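Local atomic coordinates of homoserine O-acetyltransferase (Pseudomonas veronii, PDB entry 5EFZ), a protein that hydrolyses ethyl acetate to ethanol and acetate, a step in the bacterial degradation of short-chain methyl ketones such as 2-butanone. Residues 62-74 with 257-270. Sequence-based numbering, arbitrary orientation.
Sequences ILVPTWYSGTSKA and YFAPMDPNNLLTMA. With ACT (acetate ion), chain O; EDO (1,2-ethanediol), chain L.
Tyr68 and Ser69, in the type II turn that follows strand 61-65 of the alpha/beta-hydrolase sheet, pack against helix 263-274 and the end of helix 246-258. The Tyr68 ring reaches across Leu266, the two side chains meeting at about a right angle, because chi1 (174°) turns it away from its own backbone N. One ring edge faces the helix backbone: CE1 of Tyr68 lies 3.4 Å from O of Leu266, and N of Ala270 is near the ring plane. CB of Met269 meets CD1 of Tyr68 at 3.7 Å, while on the CE2 side Phe258 crosses Tyr68 at about a right angle. Cut back to an alanine, Tyr68 would give up these contacts, and a gap would probably open between the turn and helix 263-274. Extended at chi2 (177°), Met269 brings its sulfur to Ser69, whose N donates a weak bond to SD of Met269; the bend at chi3 then lays CE near the same N. Beside the turn, N of Tyr68 holds OXT of an acetate, probably from the crystallisation liquor, at 2.8 Å. This ion also bonds Met152 N, consistent with an oxyanion hole, and Ser151 and His334, the inferred nucleophile and histidine of the triad. OG of Ser69 meets OH of Tyr257 in the plane of that ring, at 2.7 Å. A water 2.8 Å from OH of Tyr257 links this hydroxyl to Trp67, accepting from NE1 at the indole edge.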
loop_
_atom_site.group_PDB
_atom_site.type_symbol
_atom_site.label_atom_id
_atom_site.label_comp_id
_atom_site.label_asym_id
_atom_site.label_seq_id
_atom_site.Cartn_x
_atom_site.Cartn_y
_atom_site.Cartn_z
ATOM N N ILE A 62 7.842 -30.457 -14.629
ATOM C CA ILE A 62 7.155 -29.284 -14.065
ATOM C C ILE A 62 8.097 -28.085 -14.211
ATOM O O ILE A 62 9.256 -28.159 -13.819
ATOM C CB ILE A 62 6.791 -29.474 -12.579
ATOM C CG1 ILE A 62 5.826 -30.655 -12.402
ATOM C CG2 ILE A 62 6.187 -28.130 -11.974
ATOM C CD1 ILE A 62 5.495 -30.966 -10.952
ATOM N N LEU A 63 7.603 -27.000 -14.795
ATOM C CA LEU A 63 8.454 -25.810 -14.989
ATOM C C LEU A 63 8.112 -24.805 -13.915
ATOM O O LEU A 63 6.945 -24.538 -13.690
ATOM C CB LEU A 63 8.239 -25.188 -16.353
ATOM C CG LEU A 63 8.955 -23.845 -16.598
ATOM C CD1 LEU A 63 10.424 -24.099 -16.801
ATOM C CD2 LEU A 63 8.369 -23.217 -17.849
ATOM N N VAL A 64 9.140 -24.263 -13.256
ATOM C CA VAL A 64 8.955 -23.289 -12.188
ATOM C C VAL A 64 9.758 -22.031 -12.546
ATOM O O VAL A 64 10.983 -22.022 -12.402
ATOM C CB VAL A 64 9.429 -23.847 -10.839
ATOM C CG1 VAL A 64 9.125 -22.841 -9.719
ATOM C CG2 VAL A 64 8.690 -25.199 -10.535
ATOM N N PRO A 65 9.079 -20.983 -13.051
ATOM C CA PRO A 65 9.759 -19.687 -13.271
ATOM C C PRO A 65 10.019 -18.984 -11.955
ATOM O O PRO A 65 9.438 -19.346 -10.945
ATOM C CB PRO A 65 8.750 -18.866 -14.106
ATOM C CG PRO A 65 7.724 -19.896 -14.612
ATOM C CD PRO A 65 7.671 -20.938 -13.494
ATOM N N THR A 66 10.911 -17.998 -11.948
ATOM C CA THR A 66 11.250 -17.316 -10.691
ATOM C C THR A 66 10.592 -15.937 -10.660
ATOM O O THR A 66 10.120 -15.417 -11.700
ATOM C CB THR A 66 12.794 -17.185 -10.525
ATOM O OG1 THR A 66 13.301 -16.392 -11.595
ATOM C CG2 THR A 66 13.499 -18.597 -10.609
ATOM N N TRP A 67 10.548 -15.348 -9.468
ATOM C CA TRP A 67 9.788 -14.131 -9.270
ATOM C C TRP A 67 10.712 -12.927 -9.154
ATOM O O TRP A 67 11.934 -13.041 -9.302
ATOM C CB TRP A 67 8.896 -14.246 -8.020
ATOM C CG TRP A 67 9.607 -14.662 -6.754
ATOM C CD1 TRP A 67 10.751 -14.114 -6.213
ATOM C CD2 TRP A 67 9.181 -15.689 -5.840
ATOM N NE1 TRP A 67 11.072 -14.758 -5.028
ATOM C CE2 TRP A 67 10.131 -15.731 -4.782
ATOM C CE3 TRP A 67 8.101 -16.582 -5.821
ATOM C CZ2 TRP A 67 10.015 -16.629 -3.710
ATOM C CZ3 TRP A 67 7.992 -17.484 -4.762
ATOM C CH2 TRP A 67 8.942 -17.498 -3.721
ATOM N N TYR A 68 10.111 -11.769 -8.908
ATOM C CA TYR A 68 10.864 -10.519 -8.822
ATOM C C TYR A 68 11.922 -10.579 -7.715
ATOM O O TYR A 68 11.575 -10.881 -6.592
ATOM C CB TYR A 68 9.916 -9.343 -8.551
ATOM C CG TYR A 68 10.688 -8.048 -8.305
ATOM C CD1 TYR A 68 11.140 -7.267 -9.372
ATOM C CD2 TYR A 68 10.961 -7.612 -7.003
ATOM C CE1 TYR A 68 11.861 -6.081 -9.150
ATOM C CE2 TYR A 68 11.688 -6.417 -6.769
ATOM C CZ TYR A 68 12.120 -5.673 -7.847
ATOM O OH TYR A 68 12.830 -4.525 -7.603
ATOM N N SER A 69 13.187 -10.262 -8.054
ATOM C CA SER A 69 14.329 -10.237 -7.129
ATOM C C SER A 69 14.773 -11.642 -6.694
ATOM O O SER A 69 15.742 -11.791 -5.956
ATOM C CB SER A 69 14.058 -9.356 -5.878
ATOM O OG SER A 69 13.231 -10.026 -4.934
ATOM N N GLY A 70 14.105 -12.663 -7.208
ATOM C CA GLY A 70 14.318 -14.017 -6.737
ATOM C C GLY A 70 15.194 -14.855 -7.652
ATOM O O GLY A 70 15.532 -14.467 -8.790
ATOM N N THR A 71 15.598 -16.009 -7.139
ATOM C CA THR A 71 16.367 -16.956 -7.919
ATOM C C THR A 71 15.789 -18.343 -7.726
ATOM O O THR A 71 14.851 -18.556 -6.940
ATOM C CB THR A 71 17.861 -17.003 -7.521
ATOM O OG1 THR A 71 17.968 -17.569 -6.201
ATOM C CG2 THR A 71 18.530 -15.578 -7.568
ATOM N N SER A 72 16.348 -19.291 -8.459
ATOM C CA SER A 72 15.896 -20.673 -8.350
ATOM C C SER A 72 16.069 -21.212 -6.917
ATOM O O SER A 72 15.335 -22.110 -6.502
ATOM C CB SER A 72 16.656 -21.564 -9.357
ATOM O OG SER A 72 18.049 -21.251 -9.379
ATOM N N LYS A 73 17.041 -20.677 -6.176
ATOM C CA LYS A 73 17.320 -21.152 -4.828
ATOM C C LYS A 73 16.092 -21.011 -3.938
ATOM O O LYS A 73 15.764 -21.927 -3.167
ATOM C CB LYS A 73 18.480 -20.390 -4.185
ATOM C CG LYS A 73 19.060 -21.117 -2.986
ATOM C CD LYS A 73 19.471 -22.500 -3.476
ATOM C CE LYS A 73 20.100 -23.364 -2.412
ATOM N NZ LYS A 73 20.507 -24.669 -3.015
ATOM N N ALA A 74 15.423 -19.865 -4.049
ATOM C CA ALA A 74 14.209 -19.628 -3.267
ATOM C C ALA A 74 13.101 -20.631 -3.590
ATOM O O ALA A 74 12.443 -21.103 -2.672
ATOM C CB ALA A 74 13.683 -18.210 -3.480
ATOM N N TYR A 257 17.405 -8.252 3.020
ATOM C CA TYR A 257 17.067 -9.037 1.820
ATOM C C TYR A 257 17.540 -8.312 0.551
ATOM O O TYR A 257 18.165 -8.916 -0.326
ATOM C CB TYR A 257 15.544 -9.306 1.750
ATOM C CG TYR A 257 15.118 -9.993 0.453
ATOM C CD1 TYR A 257 14.532 -9.278 -0.563
ATOM C CD2 TYR A 257 15.334 -11.354 0.266
ATOM C CE1 TYR A 257 14.189 -9.894 -1.778
ATOM C CE2 TYR A 257 14.986 -11.981 -0.934
ATOM C CZ TYR A 257 14.408 -11.236 -1.933
ATOM O OH TYR A 257 14.050 -11.837 -3.122
ATOM N N PHE A 258 17.245 -7.025 0.455
ATOM C CA PHE A 258 17.569 -6.269 -0.756
ATOM C C PHE A 258 18.989 -5.717 -0.770
ATOM O O PHE A 258 19.487 -5.387 -1.837
ATOM C CB PHE A 258 16.587 -5.101 -0.962
ATOM C CG PHE A 258 15.222 -5.543 -1.445
ATOM C CD1 PHE A 258 15.061 -6.005 -2.750
ATOM C CD2 PHE A 258 14.120 -5.535 -0.593
ATOM C CE1 PHE A 258 13.801 -6.437 -3.209
ATOM C CE2 PHE A 258 12.846 -5.952 -1.046
ATOM C CZ PHE A 258 12.711 -6.427 -2.347
ATOM N N ALA A 259 19.624 -5.590 0.393
ATOM C CA ALA A 259 20.944 -4.929 0.481
ATOM C C ALA A 259 22.018 -5.422 -0.516
ATOM O O ALA A 259 22.773 -4.610 -1.040
ATOM C CB ALA A 259 21.515 -5.052 1.923
ATOM N N PRO A 260 22.137 -6.742 -0.735
ATOM C CA PRO A 260 23.267 -7.134 -1.596
ATOM C C PRO A 260 22.927 -7.197 -3.084
ATOM O O PRO A 260 23.779 -7.664 -3.868
ATOM C CB PRO A 260 23.608 -8.538 -1.085
ATOM C CG PRO A 260 22.236 -9.099 -0.741
ATOM C CD PRO A 260 21.464 -7.927 -0.149
ATOM N N MET A 261 21.723 -6.764 -3.465
ATOM C CA MET A 261 21.226 -7.002 -4.826
ATOM C C MET A 261 21.652 -5.890 -5.772
ATOM O O MET A 261 22.047 -4.816 -5.337
ATOM C CB MET A 261 19.707 -7.150 -4.834
ATOM C CG MET A 261 19.237 -8.375 -4.003
ATOM S SD MET A 261 17.497 -8.678 -4.279
ATOM C CE MET A 261 17.260 -10.193 -3.326
ATOM N N ASP A 262 21.596 -6.169 -7.072
ATOM C CA ASP A 262 22.094 -5.211 -8.053
ATOM C C ASP A 262 20.968 -4.301 -8.554
ATOM O O ASP A 262 19.981 -4.787 -9.078
ATOM C CB ASP A 262 22.706 -5.941 -9.241
ATOM C CG ASP A 262 23.252 -4.971 -10.275
ATOM O OD1 ASP A 262 24.226 -4.249 -9.928
ATOM O OD2 ASP A 262 22.719 -4.954 -11.418
ATOM N N PRO A 263 21.122 -2.981 -8.407
ATOM C CA PRO A 263 20.054 -2.061 -8.830
ATOM C C PRO A 263 19.662 -2.230 -10.310
ATOM O O PRO A 263 18.458 -2.261 -10.592
ATOM C CB PRO A 263 20.675 -0.668 -8.581
ATOM C CG PRO A 263 21.626 -0.871 -7.437
ATOM C CD PRO A 263 22.174 -2.302 -7.619
ATOM N N ASN A 264 20.628 -2.372 -11.223
ATOM C CA ASN A 264 20.257 -2.527 -12.636
ATOM C C ASN A 264 19.426 -3.799 -12.849
ATOM O O ASN A 264 18.425 -3.777 -13.577
ATOM C CB ASN A 264 21.479 -2.553 -13.545
ATOM C CG ASN A 264 22.108 -1.167 -13.693
ATOM O OD1 ASN A 264 21.410 -0.146 -13.637
ATOM N ND2 ASN A 264 23.416 -1.134 -13.825
ATOM N N ASN A 265 19.817 -4.908 -12.229
ATOM C CA ASN A 265 18.974 -6.127 -12.348
ATOM C C ASN A 265 17.543 -5.957 -11.792
ATOM O O ASN A 265 16.543 -6.430 -12.383
ATOM C CB ASN A 265 19.638 -7.316 -11.642
ATOM C CG ASN A 265 20.902 -7.779 -12.324
ATOM O OD1 ASN A 265 21.208 -7.408 -13.480
ATOM N ND2 ASN A 265 21.689 -8.582 -11.592
ATOM N N LEU A 266 17.405 -5.304 -10.647
ATOM C CA LEU A 266 16.073 -5.069 -10.104
ATOM C C LEU A 266 15.221 -4.230 -11.083
ATOM O O LEU A 266 14.019 -4.495 -11.258
ATOM C CB LEU A 266 16.157 -4.361 -8.729
ATOM C CG LEU A 266 16.810 -5.203 -7.628
ATOM C CD1 LEU A 266 16.894 -4.396 -6.321
ATOM C CD2 LEU A 266 15.994 -6.481 -7.391
ATOM N N LEU A 267 15.830 -3.232 -11.711
ATOM C CA LEU A 267 15.092 -2.375 -12.656
ATOM C C LEU A 267 14.679 -3.176 -13.905
ATOM O O LEU A 267 13.591 -2.966 -14.459
ATOM C CB LEU A 267 15.939 -1.154 -13.063
ATOM C CG LEU A 267 16.283 -0.168 -11.927
ATOM C CD1 LEU A 267 17.025 1.046 -12.517
ATOM C CD2 LEU A 267 15.059 0.289 -11.173
ATOM N N THR A 268 15.527 -4.109 -14.338
ATOM C CA THR A 268 15.153 -4.971 -15.471
ATOM C C THR A 268 13.906 -5.789 -15.129
ATOM O O THR A 268 12.982 -5.892 -15.933
ATOM C CB THR A 268 16.310 -5.932 -15.869
ATOM O OG1 THR A 268 17.454 -5.146 -16.226
ATOM C CG2 THR A 268 15.956 -6.802 -17.065
ATOM N N MET A 269 13.897 -6.378 -13.939
ATOM C CA MET A 269 12.770 -7.220 -13.552
ATOM C C MET A 269 11.543 -6.364 -13.294
ATOM O O MET A 269 10.443 -6.747 -13.647
ATOM C CB MET A 269 13.148 -8.075 -12.332
ATOM C CG MET A 269 14.142 -9.231 -12.712
ATOM S SD MET A 269 14.646 -10.174 -11.237
ATOM C CE MET A 269 15.829 -9.039 -10.481
ATOM N N ALA A 270 11.733 -5.189 -12.688
ATOM C CA ALA A 270 10.632 -4.267 -12.471
ATOM C C ALA A 270 9.968 -3.796 -13.788
ATOM O O ALA A 270 8.727 -3.740 -13.879
ATOM C CB ALA A 270 11.127 -3.028 -11.636
HETATM C C ACT O . 7.328 -10.941 -6.892
HETATM O O ACT O . 6.322 -10.237 -6.594
HETATM O OXT ACT O . 7.454 -11.303 -8.110
HETATM C CH3 ACT O . 8.301 -11.343 -5.836
HETATM C C1 EDO L . 19.457 -2.188 -16.876
HETATM O O1 EDO L . 18.210 -2.021 -16.153
HETATM C C2 EDO L . 19.447 -1.638 -18.313
HETATM O O2 EDO L . 18.151 -1.428 -18.908
HETATM O O HOH W 1 13.424 -14.548 -3.262
#